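Local atomic coordinates of OLD nuclease (Thermus scotoductus, PDB entry 6P74), a protein that degrades linear or supercoiled double-stranded DNA in the 5'-to-3' direction as a metal-dependent exonuclease, and hydrolyses ATP in a DNA-stimulated manner. Residues 375-380 against 431-436; 407-412 against 457-462; 480-485 against 510-515. All blocks are in the same frame, centred on the assembly; numbering follows the deposited sequence.

Contact 1 of 3, residues 375-380 against 431-436; sequences LVEGYG and DEDVWP. With SM (samarium (III) ion), chain O.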
# COMPACT_ATOMS: atom_id res chain seq x y z
N LEU A 375 -36.97 -4.15 8.90
CA LEU A 375 -37.12 -3.68 10.28
C LEU A 375 -38.41 -4.26 10.87
O LEU A 375 -39.49 -4.00 10.33
CB LEU A 375 -37.17 -2.15 10.32
CG LEU A 375 -36.03 -1.51 9.51
CD1 LEU A 375 -35.98 0.02 9.69
CD2 LEU A 375 -34.68 -2.16 9.92
N VAL A 376 -38.31 -5.02 11.97
CA VAL A 376 -39.48 -5.57 12.66
C VAL A 376 -39.43 -5.16 14.13
O VAL A 376 -38.41 -4.68 14.65
CB VAL A 376 -39.60 -7.11 12.51
CG1 VAL A 376 -39.48 -7.53 11.07
CG2 VAL A 376 -38.56 -7.83 13.36
N GLU A 377 -40.58 -5.35 14.81
CA GLU A 377 -40.71 -4.89 16.20
C GLU A 377 -39.85 -5.69 17.17
O GLU A 377 -39.21 -5.11 18.05
CB GLU A 377 -42.16 -4.96 16.66
CG GLU A 377 -43.09 -4.01 15.97
CD GLU A 377 -44.54 -4.28 16.34
OE1 GLU A 377 -44.92 -3.93 17.47
OE2 GLU A 377 -45.28 -4.88 15.53
N GLY A 378 -39.86 -7.01 17.06
CA GLY A 378 -39.48 -7.79 18.22
C GLY A 378 -38.96 -9.17 17.86
O GLY A 378 -38.85 -9.54 16.69
N TYR A 379 -38.61 -9.91 18.92
CA TYR A 379 -37.95 -11.19 18.73
C TYR A 379 -38.84 -12.16 17.95
O TYR A 379 -38.39 -12.79 16.98
CB TYR A 379 -37.56 -11.77 20.09
CG TYR A 379 -36.96 -13.15 20.00
CD1 TYR A 379 -35.62 -13.32 19.69
CD2 TYR A 379 -37.75 -14.28 20.21
CE1 TYR A 379 -35.06 -14.59 19.61
CE2 TYR A 379 -37.21 -15.54 20.13
CZ TYR A 379 -35.87 -15.69 19.84
OH TYR A 379 -35.35 -16.95 19.74
N GLY A 380 -40.10 -12.28 18.36
CA GLY A 380 -41.03 -13.13 17.64
C GLY A 380 -41.19 -12.75 16.17
O GLY A 380 -41.36 -13.61 15.31
N ASP A 431 -47.09 -4.59 13.61
CA ASP A 431 -48.51 -4.83 13.89
C ASP A 431 -49.27 -3.52 14.02
O ASP A 431 -48.72 -2.49 14.43
CB ASP A 431 -48.68 -5.64 15.18
CG ASP A 431 -48.24 -7.11 15.03
OD1 ASP A 431 -48.08 -7.55 13.88
OD2 ASP A 431 -48.02 -7.82 16.05
N GLU A 432 -50.56 -3.56 13.69
CA GLU A 432 -51.40 -2.40 13.93
C GLU A 432 -51.66 -2.22 15.43
O GLU A 432 -51.49 -1.11 15.96
CB GLU A 432 -52.71 -2.54 13.17
CG GLU A 432 -53.65 -1.32 13.26
CD GLU A 432 -55.06 -1.67 12.76
OE1 GLU A 432 -55.31 -2.88 12.55
OE2 GLU A 432 -55.92 -0.78 12.59
N ASP A 433 -52.08 -3.28 16.11
CA ASP A 433 -52.31 -3.26 17.57
C ASP A 433 -53.45 -2.33 17.97
O ASP A 433 -53.39 -1.67 19.01
CB ASP A 433 -51.04 -2.89 18.32
CG ASP A 433 -50.08 -4.05 18.39
OD1 ASP A 433 -50.58 -5.20 18.43
OD2 ASP A 433 -48.86 -3.84 18.41
N VAL A 434 -54.49 -2.30 17.15
CA VAL A 434 -55.73 -1.58 17.44
C VAL A 434 -56.82 -2.63 17.53
O VAL A 434 -56.90 -3.52 16.68
CB VAL A 434 -56.02 -0.55 16.34
CG1 VAL A 434 -57.45 0.04 16.46
CG2 VAL A 434 -54.90 0.49 16.32
N TRP A 435 -57.65 -2.54 18.56
CA TRP A 435 -58.59 -3.61 18.84
C TRP A 435 -59.98 -3.03 19.06
O TRP A 435 -60.11 -1.96 19.64
CB TRP A 435 -58.14 -4.39 20.08
CG TRP A 435 -56.76 -4.92 19.90
CD1 TRP A 435 -55.58 -4.34 20.34
CD2 TRP A 435 -56.39 -6.10 19.19
NE1 TRP A 435 -54.51 -5.11 19.94
CE2 TRP A 435 -54.98 -6.19 19.24
CE3 TRP A 435 -57.11 -7.09 18.52
CZ2 TRP A 435 -54.28 -7.25 18.66
CZ3 TRP A 435 -56.43 -8.13 17.94
CH2 TRP A 435 -55.02 -8.20 18.00
N PRO A 436 -61.04 -3.71 18.60
CA PRO A 436 -62.39 -3.20 18.89
C PRO A 436 -62.67 -3.19 20.38
O PRO A 436 -62.20 -4.05 21.13
CB PRO A 436 -63.30 -4.18 18.15
CG PRO A 436 -62.49 -5.43 18.03
CD PRO A 436 -61.10 -4.94 17.80
SM SM O . -47.03 -8.30 18.14
O HOH W 1 -47.02 -5.49 18.50
O HOH W 2 -49.37 -7.43 18.85

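Contact 2 of 3, residues 407-412 against 457-462; sequences GGKAGI and QEKNQR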
# COMPACT_ATOMS: atom_id res chain seq x y z
N GLY A 407 -36.88 -3.58 18.84
CA GLY A 407 -37.29 -3.28 20.19
C GLY A 407 -38.58 -2.48 20.31
O GLY A 407 -38.71 -1.68 21.25
N GLY A 408 -39.52 -2.67 19.39
CA GLY A 408 -40.82 -2.03 19.47
C GLY A 408 -40.91 -0.86 18.51
O GLY A 408 -39.97 -0.55 17.77
N LYS A 409 -42.07 -0.19 18.51
CA LYS A 409 -42.33 0.78 17.45
C LYS A 409 -41.41 2.00 17.56
O LYS A 409 -40.82 2.42 16.56
CB LYS A 409 -43.80 1.18 17.46
CG LYS A 409 -44.70 -0.04 17.02
CD LYS A 409 -46.18 0.31 16.99
CE LYS A 409 -47.01 -0.90 16.49
NZ LYS A 409 -48.48 -0.61 16.57
N ALA A 410 -41.24 2.55 18.78
CA ALA A 410 -40.30 3.64 18.98
C ALA A 410 -38.90 3.24 18.53
O ALA A 410 -38.15 4.08 18.02
CB ALA A 410 -40.30 4.11 20.44
N GLY A 411 -38.54 1.97 18.71
CA GLY A 411 -37.25 1.49 18.22
C GLY A 411 -37.17 1.48 16.71
O GLY A 411 -36.10 1.73 16.14
N ILE A 412 -38.29 1.17 16.05
CA ILE A 412 -38.33 1.21 14.58
C ILE A 412 -38.11 2.63 14.07
O ILE A 412 -37.30 2.86 13.17
CB ILE A 412 -39.64 0.61 14.05
CG1 ILE A 412 -39.68 -0.89 14.28
CG2 ILE A 412 -39.76 0.85 12.56
CD1 ILE A 412 -41.00 -1.53 13.90
N GLN A 457 -52.29 4.23 17.25
CA GLN A 457 -52.49 4.87 15.96
C GLN A 457 -51.50 6.00 15.75
O GLN A 457 -51.00 6.18 14.63
CB GLN A 457 -53.93 5.36 15.84
CG GLN A 457 -54.90 4.18 15.58
CD GLN A 457 -56.35 4.58 15.66
OE1 GLN A 457 -56.72 5.50 16.40
NE2 GLN A 457 -57.19 3.89 14.89
N GLU A 458 -51.16 6.71 16.81
CA GLU A 458 -50.15 7.75 16.74
C GLU A 458 -48.77 7.16 16.44
O GLU A 458 -48.05 7.66 15.57
CB GLU A 458 -50.13 8.53 18.06
CG GLU A 458 -49.55 9.91 17.97
CD GLU A 458 -49.13 10.43 19.34
OE1 GLU A 458 -47.91 10.42 19.63
OE2 GLU A 458 -50.03 10.82 20.12
N LYS A 459 -48.40 6.08 17.15
CA LYS A 459 -47.13 5.41 16.87
C LYS A 459 -47.07 4.89 15.43
O LYS A 459 -46.02 4.95 14.79
CB LYS A 459 -46.88 4.25 17.83
CG LYS A 459 -46.90 4.57 19.29
CD LYS A 459 -46.61 3.33 20.07
CE LYS A 459 -46.92 3.48 21.54
NZ LYS A 459 -47.05 2.12 22.15
N ASN A 460 -48.19 4.33 14.94
CA ASN A 460 -48.25 3.85 13.56
C ASN A 460 -48.08 5.00 12.58
O ASN A 460 -47.45 4.84 11.53
CB ASN A 460 -49.58 3.13 13.30
CG ASN A 460 -49.74 1.89 14.14
OD1 ASN A 460 -48.76 1.41 14.72
ND2 ASN A 460 -50.98 1.35 14.22
N GLN A 461 -48.67 6.16 12.89
CA GLN A 461 -48.58 7.33 12.02
C GLN A 461 -47.17 7.90 12.01
O GLN A 461 -46.69 8.36 10.97
CB GLN A 461 -49.59 8.39 12.45
CG GLN A 461 -49.65 9.59 11.53
CD GLN A 461 -49.72 9.16 10.06
OE1 GLN A 461 -48.83 9.50 9.27
NE2 GLN A 461 -50.76 8.42 9.68
N ARG A 462 -46.47 7.87 13.14
CA ARG A 462 -45.11 8.39 13.13
C ARG A 462 -44.18 7.52 12.29
O ARG A 462 -43.34 8.03 11.54
CB ARG A 462 -44.57 8.52 14.54
CG ARG A 462 -45.27 9.54 15.43
CD ARG A 462 -44.78 9.36 16.90
NE ARG A 462 -43.34 9.58 16.93
CZ ARG A 462 -42.74 10.78 16.93
NH1 ARG A 462 -43.48 11.89 16.94
NH2 ARG A 462 -41.42 10.88 16.94

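Contact 3 of 3, residues 480-485 against 510-515; sequences EAALGI and DALRPF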
# COMPACT_ATOMS: atom_id res chain seq x y z
N GLU A 480 -49.53 -12.02 15.78
CA GLU A 480 -50.08 -13.06 16.64
C GLU A 480 -51.47 -13.46 16.20
O GLU A 480 -51.80 -14.65 16.17
CB GLU A 480 -50.13 -12.61 18.10
CG GLU A 480 -48.80 -12.34 18.73
CD GLU A 480 -48.41 -10.89 18.62
OE1 GLU A 480 -48.82 -10.27 17.61
OE2 GLU A 480 -47.73 -10.39 19.54
N ALA A 481 -52.31 -12.49 15.86
CA ALA A 481 -53.66 -12.83 15.42
C ALA A 481 -53.63 -13.48 14.04
O ALA A 481 -54.37 -14.44 13.79
CB ALA A 481 -54.56 -11.60 15.44
N ALA A 482 -52.78 -12.98 13.14
CA ALA A 482 -52.67 -13.62 11.82
C ALA A 482 -52.23 -15.08 11.93
O ALA A 482 -52.67 -15.93 11.14
CB ALA A 482 -51.70 -12.83 10.94
N LEU A 483 -51.37 -15.40 12.91
CA LEU A 483 -50.89 -16.77 13.06
C LEU A 483 -51.83 -17.65 13.88
O LEU A 483 -51.65 -18.87 13.88
CB LEU A 483 -49.50 -16.81 13.71
CG LEU A 483 -48.34 -16.25 12.87
CD1 LEU A 483 -47.06 -16.24 13.70
CD2 LEU A 483 -48.15 -16.98 11.53
N GLY A 484 -52.81 -17.08 14.58
CA GLY A 484 -53.64 -17.82 15.51
C GLY A 484 -52.90 -18.31 16.74
O GLY A 484 -53.41 -19.17 17.47
N ILE A 485 -51.75 -17.77 17.01
CA ILE A 485 -50.84 -18.28 18.01
C ILE A 485 -51.17 -17.64 19.35
O ILE A 485 -51.54 -16.46 19.42
CB ILE A 485 -49.38 -18.01 17.57
CG1 ILE A 485 -48.39 -18.96 18.24
CG2 ILE A 485 -49.01 -16.57 17.84
CD1 ILE A 485 -47.02 -18.89 17.59
N ASP A 510 -54.88 -13.38 3.96
CA ASP A 510 -55.06 -11.91 3.88
C ASP A 510 -54.44 -11.25 5.12
O ASP A 510 -53.80 -10.19 4.97
CB ASP A 510 -56.54 -11.54 3.71
CG ASP A 510 -56.75 -10.21 2.99
OD1 ASP A 510 -55.93 -9.89 2.11
OD2 ASP A 510 -57.72 -9.51 3.32
N ALA A 511 -54.64 -11.86 6.29
CA ALA A 511 -54.09 -11.33 7.56
C ALA A 511 -52.56 -11.39 7.53
O ALA A 511 -51.92 -10.43 8.00
CB ALA A 511 -54.66 -12.09 8.73
N LEU A 512 -52.01 -12.49 6.99
CA LEU A 512 -50.56 -12.67 6.91
C LEU A 512 -49.93 -11.98 5.70
O LEU A 512 -48.71 -11.77 5.68
CB LEU A 512 -50.26 -14.16 6.86
CG LEU A 512 -48.95 -14.71 7.37
CD1 LEU A 512 -48.51 -14.05 8.65
CD2 LEU A 512 -49.20 -16.18 7.62
N ARG A 513 -50.74 -11.62 4.70
CA ARG A 513 -50.22 -11.10 3.44
C ARG A 513 -49.27 -9.92 3.60
O ARG A 513 -48.23 -9.92 2.93
CB ARG A 513 -51.41 -10.71 2.55
CG ARG A 513 -51.02 -9.95 1.29
CD ARG A 513 -52.25 -9.46 0.53
NE ARG A 513 -53.00 -10.58 -0.04
CZ ARG A 513 -54.29 -10.51 -0.36
NH1 ARG A 513 -54.95 -9.38 -0.11
NH2 ARG A 513 -54.91 -11.55 -0.88
N PRO A 514 -49.54 -8.91 4.44
CA PRO A 514 -48.58 -7.79 4.52
C PRO A 514 -47.23 -8.23 5.04
O PRO A 514 -46.21 -7.63 4.67
CB PRO A 514 -49.29 -6.79 5.46
CG PRO A 514 -50.80 -7.21 5.35
CD PRO A 514 -50.67 -8.70 5.35
N PHE A 515 -47.18 -9.31 5.84
CA PHE A 515 -45.90 -9.80 6.34
C PHE A 515 -45.10 -10.45 5.24
O PHE A 515 -43.91 -10.15 5.08
CB PHE A 515 -46.12 -10.78 7.50
CG PHE A 515 -44.91 -10.95 8.37
CD1 PHE A 515 -44.51 -9.94 9.24
CD2 PHE A 515 -44.17 -12.10 8.35
CE1 PHE A 515 -43.39 -10.08 10.04
CE2 PHE A 515 -43.06 -12.25 9.16
CZ PHE A 515 -42.65 -11.22 10.00

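Contact 1 of 3, residues 375-380 against 431-436
Glu-377 and Asp-431 are the nearest backbone pair, their CA atoms 8.1 Å apart, and the gap between the turn after one strand and the loop after the other is bridged by the glutamate side chain. Glu-377 has CG beside its backbone N (chi1 -67°) and an extended chain beyond, carrying its carboxylate across to the Asp-431 amide. Asp-431 N donates to Glu-377 OE2 over 2.7 Å in an almost straight bond (175°), on the syn side but 35° out of the carboxylate plane. The Asp-431 carboxylate, turned at a right angle to that of Glu-377, binds the samarium ion through OD2 at 2.4 Å, with Glu-480 the other observed protein ligand; OD1 accepts a bond from Leu-479 N that fixes its rotation. Between Glu-377 OE1 and Asp-433 OD2, 4.1 Å apart, sits a water, 2.8 Å from the first and 2.5 Å from the second, that probably eases their repulsion; another links Asp-433 OD1 to the samarium. Glu-377, Asp-431 and Asp-433 are the probable ligands of one divalent cation. The site lies at the carboxyl ends of adjacent parallel strands 372-376 and 426-431, with Lys-409 and Ile-412 of helix 409-422 packed against Glu-377.

Contact 2 of 3, residues 407-412 against 457-462
Lys-409, in the first turn of helix 409-422, reaches across to Asn-460 on helix 443-467, and the one hydrogen bond between the two segments joins their side chains. Lys-409 NZ lies 2.8 Å from Asn-460 OD1, in the plane of the amide and on a lone pair of the oxygen, with a C=O...N angle of 133°. The lysine chain is extended from CG outward, all three outer torsions within a few degrees of 180°, and spans the space between the helices. Asn-460 starts out pointing away, but CG beside its backbone N (chi1 -64°) brings OD1 back to the ammonium. The other amide atom, ND2, donates to Glu-432 O, so the amide is held from both ends. Lys-409 NZ has a further hydrogen bond to Asp-431 O.

Charge pairing adds a third partner for Lys-409 NZ, a salt bridge to Glu-456 OE1; Asp-433 OD2 makes only a long, weak ion pair with it. Lys-459 NZ is paired with Glu-456 OE2, so this carboxylate serves both lysines.

Apolar contact is slight: the Lys-409 chain crosses that of Lys-459 at about a right angle, Lys-409 CD lying 4.1 Å from Lys-459 CB. The closest CA atoms, those of Lys-409 and Lys-459, are 6.7 Å apart.

The arrangement joins two Toprim helices that follow strands 401-405 and 426-431, consecutive in the chain. It places a buried lysine next to Glu-377 and Asp-433, both inferred ligands of a divalent metal, in keeping with a second-shell position at the nuclease centre.

Contact 3 of 3, residues 480-485 against 510-515
Leu-483 and Leu-512 meet through their branch ends because of their different first torsions: Leu-483 holds CG beside its backbone N (chi1 -68°), whereas Leu-512 swings CG far round from its own N (chi1 -153°). Leu-483 CD2 consequently comes to 4.1 Å from Leu-512 CD1 and equally near to Leu-512 CD2, sitting against the fork of that side chain. Beside this pair the small Ala-482 allows the backbones to close in, its CA 5.0 Å from the CA of Ala-511. The two methyls point at each other, Ala-482 CB to Ala-511 CB measuring 3.8 Å, and Ala-482 CB also rests on Leu-512 CD1 at 4.1 Å. The side-chain contacts are all apolar. Leu-483 is backed by Ile-499 and Leu-500 of helix 493-501, and Leu-512 by Val-503, which extends the hydrophobic patch. Past Leu-483 the short helix ends in a Schellman motif: Gly-484 N, its residue at positive phi, donates to Ala-481 O, and Ile-485 N to Glu-480 O. The contact thus packs segment 510-515, around the start of the C-terminal helix, against helix 479-483 of the Toprim domain. Glu-480, on the same short helix, takes no part here; it binds samarium and forms a salt bridge with Arg-487, the inferred active-site arginine.

From the N terminus, the ATPase and dimerization regions come first, and all three contacts lie in the Toprim domain. Contact 1 closes a loop between 375-380 and the returning chain at 431-436. Within that loop lies 407-412, whose partner 457-462 comes only later, so contacts 1 and 2 cross. They also touch: the Glu-377 carbonyl meets the Gly-408 amide, tying the carboxyl ends of the two central strands to the start of helix 409-422, and Glu-432 O meets Asn-460 ND2 of helix 443-467. Contact 3 follows in series, joining helix 479-483, after strand 472-475, to the C-terminal helix region; it meets contact 1 at the samarium but stays about 10 Å from contact 2 at the nearest atoms.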